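Local coordinates for extracellular haem-binding protein (Streptomyces reticuli, PDB 3FPW) that binds haem, probably degrades it outside the cell, and as an oligomer interacts with its cognate two-component sensor kinase, at residues A[89-94]-A[100-105]; A[154-159]-A[181-186]. One frame throughout, in Å; residues are numbered along the deposited sequence.

Interaction 1 of 2, residues A[89-94]-A[100-105]; sequences SVAVVD and LVTLRG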
ATOM      1  N   SER A  89       4.565   8.364 -22.039  1.00 13.78           N
ATOM      2  CA  SER A  89       5.298   7.284 -21.417  1.00 13.71           C
ATOM      3  C   SER A  89       4.877   5.994 -22.092  1.00 13.04           C
ATOM      4  O   SER A  89       3.734   5.868 -22.577  1.00 13.27           O
ATOM      5  CB  SER A  89       5.001   7.181 -19.903  1.00 14.22           C
ATOM      6  OG  SER A  89       5.440   8.325 -19.185  1.00 15.41           O
ATOM      7  N   VAL A  90       5.776   5.013 -22.092  1.00 13.26           N
ATOM      8  CA  VAL A  90       5.523   3.748 -22.771  1.00 13.90           C
ATOM      9  C   VAL A  90       5.948   2.618 -21.846  1.00 13.63           C
ATOM     10  O   VAL A  90       6.982   2.696 -21.175  1.00 14.66           O
ATOM     11  CB  VAL A  90       6.295   3.656 -24.123  1.00 13.52           C
ATOM     12  CG1 VAL A  90       5.986   2.340 -24.835  1.00 15.64           C
ATOM     13  CG2 VAL A  90       5.918   4.819 -25.028  1.00 12.62           C
ATOM     14  N   ALA A  91       5.135   1.572 -21.788  1.00 12.59           N
ATOM     15  CA  ALA A  91       5.510   0.395 -21.004  1.00 12.55           C
ATOM     16  C   ALA A  91       5.335  -0.846 -21.831  1.00 12.85           C
ATOM     17  O   ALA A  91       4.355  -0.950 -22.592  1.00 12.53           O
ATOM     18  CB  ALA A  91       4.659   0.279 -19.752  1.00 12.40           C
ATOM     19  N   VAL A  92       6.219  -1.829 -21.628  1.00 12.54           N
ATOM     20  CA  VAL A  92       5.964  -3.158 -22.187  1.00 13.00           C
ATOM     21  C   VAL A  92       5.853  -4.126 -21.014  1.00 12.98           C
ATOM     22  O   VAL A  92       6.749  -4.184 -20.168  1.00 13.70           O
ATOM     23  CB  VAL A  92       7.089  -3.603 -23.153  1.00 13.71           C
ATOM     24  CG1 VAL A  92       6.840  -5.008 -23.699  1.00 12.73           C
ATOM     25  CG2 VAL A  92       7.267  -2.580 -24.300  1.00 13.53           C
ATOM     26  N   VAL A  93       4.735  -4.843 -20.945  1.00 12.67           N
ATOM     27  CA  VAL A  93       4.444  -5.743 -19.833  1.00 12.61           C
ATOM     28  C   VAL A  93       4.281  -7.177 -20.369  1.00 12.73           C
ATOM     29  O   VAL A  93       3.583  -7.433 -21.350  1.00 13.21           O
ATOM     30  CB  VAL A  93       3.160  -5.282 -19.066  1.00 12.38           C
ATOM     31  CG1 VAL A  93       2.756  -6.305 -17.995  1.00 11.66           C
ATOM     32  CG2 VAL A  93       3.365  -3.890 -18.438  1.00 12.14           C
ATOM     33  N   ASP A  94       4.966  -8.118 -19.741  1.00 13.08           N
ATOM     34  CA  ASP A  94       4.892  -9.521 -20.133  1.00 13.38           C
ATOM     35  C   ASP A  94       3.517 -10.114 -19.794  1.00 13.58           C
ATOM     36  O   ASP A  94       2.826  -9.656 -18.876  1.00 13.45           O
ATOM     37  CB  ASP A  94       5.982 -10.292 -19.344  1.00 13.38           C
ATOM     38  CG  ASP A  94       6.296 -11.655 -19.950  1.00 13.66           C
ATOM     39  OD1 ASP A  94       7.298 -11.739 -20.708  1.00 16.28           O
ATOM     40  OD2 ASP A  94       5.530 -12.618 -19.706  1.00 15.42           O
ATOM     41  N   LEU A 100       8.544  -5.202 -18.304  1.00 12.90           N
ATOM     42  CA  LEU A 100       9.841  -5.482 -18.931  1.00 12.81           C
ATOM     43  C   LEU A 100      10.606  -4.216 -19.289  1.00 13.09           C
ATOM     44  O   LEU A 100      11.827  -4.163 -19.147  1.00 13.07           O
ATOM     45  CB  LEU A 100       9.641  -6.270 -20.226  1.00 13.09           C
ATOM     46  CG  LEU A 100       8.904  -7.597 -20.115  1.00 13.64           C
ATOM     47  CD1 LEU A 100       8.968  -8.267 -21.488  1.00 14.67           C
ATOM     48  CD2 LEU A 100       9.517  -8.495 -19.062  1.00 15.50           C
ATOM     49  N   VAL A 101       9.887  -3.191 -19.752  1.00 13.03           N
ATOM     50  CA  VAL A 101      10.498  -1.925 -20.154  1.00 13.16           C
ATOM     51  C   VAL A 101       9.557  -0.784 -19.798  1.00 13.45           C
ATOM     52  O   VAL A 101       8.350  -0.899 -20.010  1.00 13.62           O
ATOM     53  CB  VAL A 101      10.719  -1.853 -21.701  1.00 13.06           C
ATOM     54  CG1 VAL A 101      11.190  -0.438 -22.124  1.00 14.43           C
ATOM     55  CG2 VAL A 101      11.722  -2.884 -22.146  1.00 13.55           C
ATOM     56  N   THR A 102      10.104   0.300 -19.268  1.00 12.66           N
ATOM     57  CA  THR A 102       9.368   1.571 -19.213  1.00 13.00           C
ATOM     58  C   THR A 102      10.248   2.674 -19.716  1.00 13.46           C
ATOM     59  O   THR A 102      11.475   2.672 -19.493  1.00 12.46           O
ATOM     60  CB  THR A 102       8.893   1.954 -17.792  1.00 13.53           C
ATOM     61  OG1 THR A 102      10.023   2.088 -16.913  1.00 13.66           O
ATOM     62  CG2 THR A 102       7.926   0.924 -17.261  1.00 12.63           C
ATOM     63  N   LEU A 103       9.618   3.642 -20.386  1.00 12.73           N
ATOM     64  CA  LEU A 103      10.335   4.802 -20.897  1.00 13.72           C
ATOM     65  C   LEU A 103       9.443   5.996 -20.639  1.00 13.76           C
ATOM     66  O   LEU A 103       8.284   6.008 -21.082  1.00 14.57           O
ATOM     67  CB  LEU A 103      10.531   4.663 -22.397  1.00 13.50           C
ATOM     68  CG  LEU A 103      11.355   3.493 -22.930  1.00 13.20           C
ATOM     69  CD1 LEU A 103      11.324   3.557 -24.472  1.00 13.92           C
ATOM     70  CD2 LEU A 103      12.781   3.577 -22.406  1.00 15.07           C
ATOM     71  N   ARG A 104       9.952   6.980 -19.904  1.00 12.86           N
ATOM     72  CA  ARG A 104       9.169   8.183 -19.637  1.00 13.19           C
ATOM     73  C   ARG A 104       9.603   9.293 -20.605  1.00 14.40           C
ATOM     74  O   ARG A 104      10.694   9.844 -20.469  1.00 15.05           O
ATOM     75  CB  ARG A 104       9.376   8.648 -18.184  1.00 13.08           C
ATOM     76  CG  ARG A 104       8.449   9.830 -17.783  1.00 12.30           C
ATOM     77  CD  ARG A 104       8.850  10.423 -16.462  1.00 15.36           C
ATOM     78  NE  ARG A 104       8.780   9.431 -15.401  1.00 16.66           N
ATOM     79  CZ  ARG A 104       7.802   9.342 -14.505  1.00 16.75           C
ATOM     80  NH1 ARG A 104       6.790  10.226 -14.512  1.00 17.52           N
ATOM     81  NH2 ARG A 104       7.849   8.371 -13.588  1.00 14.30           N
ATOM     82  N   GLY A 105       8.745   9.617 -21.565  1.00 15.80           N
ATOM     83  CA  GLY A 105       9.050  10.691 -22.515  1.00 16.30           C
ATOM     84  C   GLY A 105       9.334  12.044 -21.894  1.00 16.79           C
ATOM     85  O   GLY A 105       8.758  12.418 -20.878  1.00 15.35           O
TER
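L100 reaches back over the end of strand 89-94. Its CB lies 3.6 Å from V92 O. CG, turned beside the backbone N (chi1 -58°), sits 4.0 Å from V92 O and D94 N alike. CD1 meets D94 OD1 at 3.9 Å. CD2 meets D94 CB at 4.0 Å. H64 ND1 and N96 N bond the aspartate's carboxylate. With an alanine here, the methyls on D94 CB and beside OD1 are lost and a gap would probably open against that flank, H64 and N96 still holding the carboxylate. Farther along, V90 and L103 exchange two backbone bonds, N to O, both 2.9 Å. V92 N donates to V101 O, while V92 O accepts L100 N at 2.8 Å and, more weakly, V101 N at 3.3 Å. V90, V92, V101 and L103 face helix 67-83; S89, A91, T102 and R104 lie on the other face, where S89 OG touches R104 CG at 3.6 Å while bonding S112 OG. T102 OG1 bonds T102 OG1 of the second subunit, whose strand continues the sheet beyond 100-104. The whole is an antiparallel beta hairpin with a classic beta bulge, L100 and V101 both facing V92.

Interaction 2 of 2, residues A[154-159]-A[181-186]; sequences GGTPVT and QYARAG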
ATOM      1  N   GLY A 154      -5.126   2.701 -25.448  1.00 14.48           N
ATOM      2  CA  GLY A 154      -3.713   2.966 -25.456  1.00 13.91           C
ATOM      3  C   GLY A 154      -2.835   1.749 -25.214  1.00 13.99           C
ATOM      4  O   GLY A 154      -1.595   1.866 -25.260  1.00 13.25           O
ATOM      5  N   GLY A 155      -3.443   0.598 -24.915  1.00 14.06           N
ATOM      6  CA  GLY A 155      -2.655  -0.650 -24.775  1.00 13.82           C
ATOM      7  C   GLY A 155      -2.996  -1.621 -25.896  1.00 14.73           C
ATOM      8  O   GLY A 155      -4.143  -1.712 -26.310  1.00 15.24           O
ATOM      9  N   THR A 156      -2.001  -2.327 -26.407  1.00 14.94           N
ATOM     10  CA  THR A 156      -2.240  -3.287 -27.496  1.00 16.11           C
ATOM     11  C   THR A 156      -1.416  -4.554 -27.267  1.00 16.27           C
ATOM     12  O   THR A 156      -0.280  -4.473 -26.825  1.00 15.65           O
ATOM     13  CB  THR A 156      -1.958  -2.650 -28.891  1.00 17.64           C
ATOM     14  OG1 THR A 156      -2.558  -3.464 -29.906  1.00 20.64           O
ATOM     15  CG2 THR A 156      -0.490  -2.508 -29.159  1.00 17.62           C
ATOM     16  N   PRO A 157      -1.990  -5.727 -27.583  1.00 16.59           N
ATOM     17  CA  PRO A 157      -1.246  -6.959 -27.325  1.00 17.19           C
ATOM     18  C   PRO A 157      -0.303  -7.370 -28.447  1.00 17.45           C
ATOM     19  O   PRO A 157      -0.452  -6.967 -29.611  1.00 18.10           O
ATOM     20  CB  PRO A 157      -2.352  -8.010 -27.183  1.00 17.40           C
ATOM     21  CG  PRO A 157      -3.427  -7.510 -28.112  1.00 17.61           C
ATOM     22  CD  PRO A 157      -3.394  -5.998 -27.952  1.00 16.59           C
ATOM     23  N   VAL A 158       0.658  -8.196 -28.073  1.00 17.25           N
ATOM     24  CA  VAL A 158       1.582  -8.789 -29.021  1.00 17.18           C
ATOM     25  C   VAL A 158       1.530 -10.271 -28.756  1.00 17.45           C
ATOM     26  O   VAL A 158       1.517 -10.706 -27.591  1.00 17.30           O
ATOM     27  CB  VAL A 158       3.017  -8.267 -28.803  1.00 17.04           C
ATOM     28  CG1 VAL A 158       4.011  -9.069 -29.615  1.00 18.21           C
ATOM     29  CG2 VAL A 158       3.111  -6.750 -29.143  1.00 17.02           C
ATOM     30  N   THR A 159       1.474 -11.063 -29.822  1.00 18.02           N
ATOM     31  CA  THR A 159       1.347 -12.494 -29.644  1.00 18.08           C
ATOM     32  C   THR A 159       2.529 -13.249 -30.204  1.00 18.87           C
ATOM     33  O   THR A 159       3.373 -12.692 -30.899  1.00 18.86           O
ATOM     34  CB  THR A 159       0.088 -13.060 -30.350  1.00 17.76           C
ATOM     35  OG1 THR A 159       0.184 -12.783 -31.753  1.00 20.64           O
ATOM     36  CG2 THR A 159      -1.193 -12.438 -29.779  1.00 19.36           C
ATOM     37  N   GLN A 181      -2.572   4.571 -31.206  1.00 17.07           N
ATOM     38  CA  GLN A 181      -1.820   4.701 -32.457  1.00 17.76           C
ATOM     39  C   GLN A 181      -0.330   4.504 -32.206  1.00 16.88           C
ATOM     40  O   GLN A 181       0.342   3.770 -32.929  1.00 17.10           O
ATOM     41  CB  GLN A 181      -2.062   6.080 -33.075  1.00 18.85           C
ATOM     42  CG  GLN A 181      -1.363   6.360 -34.405  1.00 22.52           C
ATOM     43  CD  GLN A 181      -1.783   7.711 -35.001  1.00 26.77           C
ATOM     44  OE1 GLN A 181      -0.994   8.653 -35.048  1.00 30.76           O
ATOM     45  NE2 GLN A 181      -3.035   7.809 -35.427  1.00 28.82           N
ATOM     46  N   TYR A 182       0.200   5.163 -31.184  1.00 16.47           N
ATOM     47  CA  TYR A 182       1.638   5.048 -30.935  1.00 15.70           C
ATOM     48  C   TYR A 182       2.012   3.666 -30.395  1.00 15.68           C
ATOM     49  O   TYR A 182       3.092   3.142 -30.703  1.00 16.08           O
ATOM     50  CB  TYR A 182       2.102   6.134 -29.970  1.00 15.33           C
ATOM     51  CG  TYR A 182       1.747   7.526 -30.452  1.00 15.89           C
ATOM     52  CD1 TYR A 182       1.946   7.887 -31.776  1.00 17.38           C
ATOM     53  CD2 TYR A 182       1.255   8.472 -29.582  1.00 16.42           C
ATOM     54  CE1 TYR A 182       1.629   9.150 -32.226  1.00 19.81           C
ATOM     55  CE2 TYR A 182       0.932   9.737 -30.011  1.00 18.38           C
ATOM     56  CZ  TYR A 182       1.128  10.073 -31.342  1.00 20.69           C
ATOM     57  OH  TYR A 182       0.818  11.341 -31.799  1.00 23.41           O
ATOM     58  N   ALA A 183       1.123   3.063 -29.611  1.00 15.63           N
ATOM     59  CA  ALA A 183       1.336   1.689 -29.145  1.00 15.97           C
ATOM     60  C   ALA A 183       1.428   0.741 -30.346  1.00 16.29           C
ATOM     61  O   ALA A 183       2.303  -0.094 -30.410  1.00 16.22           O
ATOM     62  CB  ALA A 183       0.209   1.232 -28.190  1.00 15.54           C
ATOM     63  N   ARG A 184       0.512   0.890 -31.300  1.00 17.33           N
ATOM     64  CA  ARG A 184       0.543   0.072 -32.498  1.00 18.39           C
ATOM     65  C   ARG A 184       1.812   0.308 -33.309  1.00 18.28           C
ATOM     66  O   ARG A 184       2.322  -0.620 -33.936  1.00 18.80           O
ATOM     67  CB  ARG A 184      -0.684   0.346 -33.377  1.00 18.53           C
ATOM     68  CG  ARG A 184      -1.998  -0.218 -32.814  1.00 20.58           C
ATOM     69  CD  ARG A 184      -3.092  -0.187 -33.883  1.00 22.45           C
ATOM     70  NE  ARG A 184      -3.304   1.151 -34.424  1.00 24.78           N
ATOM     71  CZ  ARG A 184      -4.143   2.042 -33.895  1.00 25.81           C
ATOM     72  NH1 ARG A 184      -4.849   1.734 -32.821  1.00 25.23           N
ATOM     73  NH2 ARG A 184      -4.293   3.239 -34.453  1.00 26.23           N
ATOM     74  N   ALA A 185       2.308   1.544 -33.331  1.00 18.63           N
ATOM     75  CA  ALA A 185       3.561   1.849 -34.022  1.00 19.46           C
ATOM     76  C   ALA A 185       4.742   1.129 -33.383  1.00 19.78           C
ATOM     77  O   ALA A 185       5.663   0.688 -34.070  1.00 20.10           O
ATOM     78  CB  ALA A 185       3.806   3.359 -34.032  1.00 19.93           C
ATOM     79  N   GLY A 186       4.711   1.010 -32.055  1.00 19.15           N
ATOM     80  CA  GLY A 186       5.721   0.225 -31.355  1.00 19.31           C
ATOM     81  C   GLY A 186       5.620  -1.261 -31.671  1.00 19.07           C
ATOM     82  O   GLY A 186       6.615  -1.907 -31.984  1.00 19.28           O
TER
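A183 meets the start of 154-159 through its CB methyl, which touches G154 O and T156 CG2. The apolar part is methyl on methyl: A183 CB and T156 CG2 stand 3.9 Å apart, with the T156 CA-CB bond directed at the helix. With chi1 at -164°, T156 points OG1 opposite the backbone N and lodges CG2 between N and the carbonyl carbon. Contacts of carbon with polar atoms make up most of the rest. G154 O lies 3.5 Å from A183 CB, the shortest approach between the two segments. T156 CG2 meets the helix backbone as well, 3.9 Å from A183 O and 4.1 Å from R184 N, and T156 OG1 comes within 4.4 Å of CG in the aliphatic stem of R184. The guanidinium of R184 folds back along its own helix; one face lies over Q181 CA, displaced from the middle of the group, and NH1 makes a long, weak ion pair with E180. Polar bonds from outside the two segments hold the start of 154-159: G154 N donates to the carboxylate of E180, one turn before R184, and G155 N to T130 OG1. Backbone shape is a separate matter: G154 has a positive phi of 139°, at which a side chain would strike the preceding carbonyl. With small groups at the interface and no bond between the two segments, helix 176-187 is seated on strand 155-160, outermost in this chain, by shape and van der Waals contact, and the bond of G154 N to E180, from the same helix, adds a directional tie.

In the fold
Interactions 1 and 2 lie toward opposite borders of one four-stranded antiparallel sheet, ordered 99-104, 89-94, 163-171, 155-160, with centres about 12 Å apart and nearest atoms about 6 Å apart. Both are largely buried, though interaction 2 has exposed R184 at its margin. Interaction 1 joins neighbouring strands within the sheet and depends on backbone hydrogen bonds; interaction 2 lays helix 176-187 against the far strand through methyls set against each other and against backbone carbonyls, and buries about a third as much surface. Strand 163-171 links them, bonding to 89-94 on one side and 155-160 on the other. Each outer strand also pairs with another subunit, antiparallel with the second and parallel with the third.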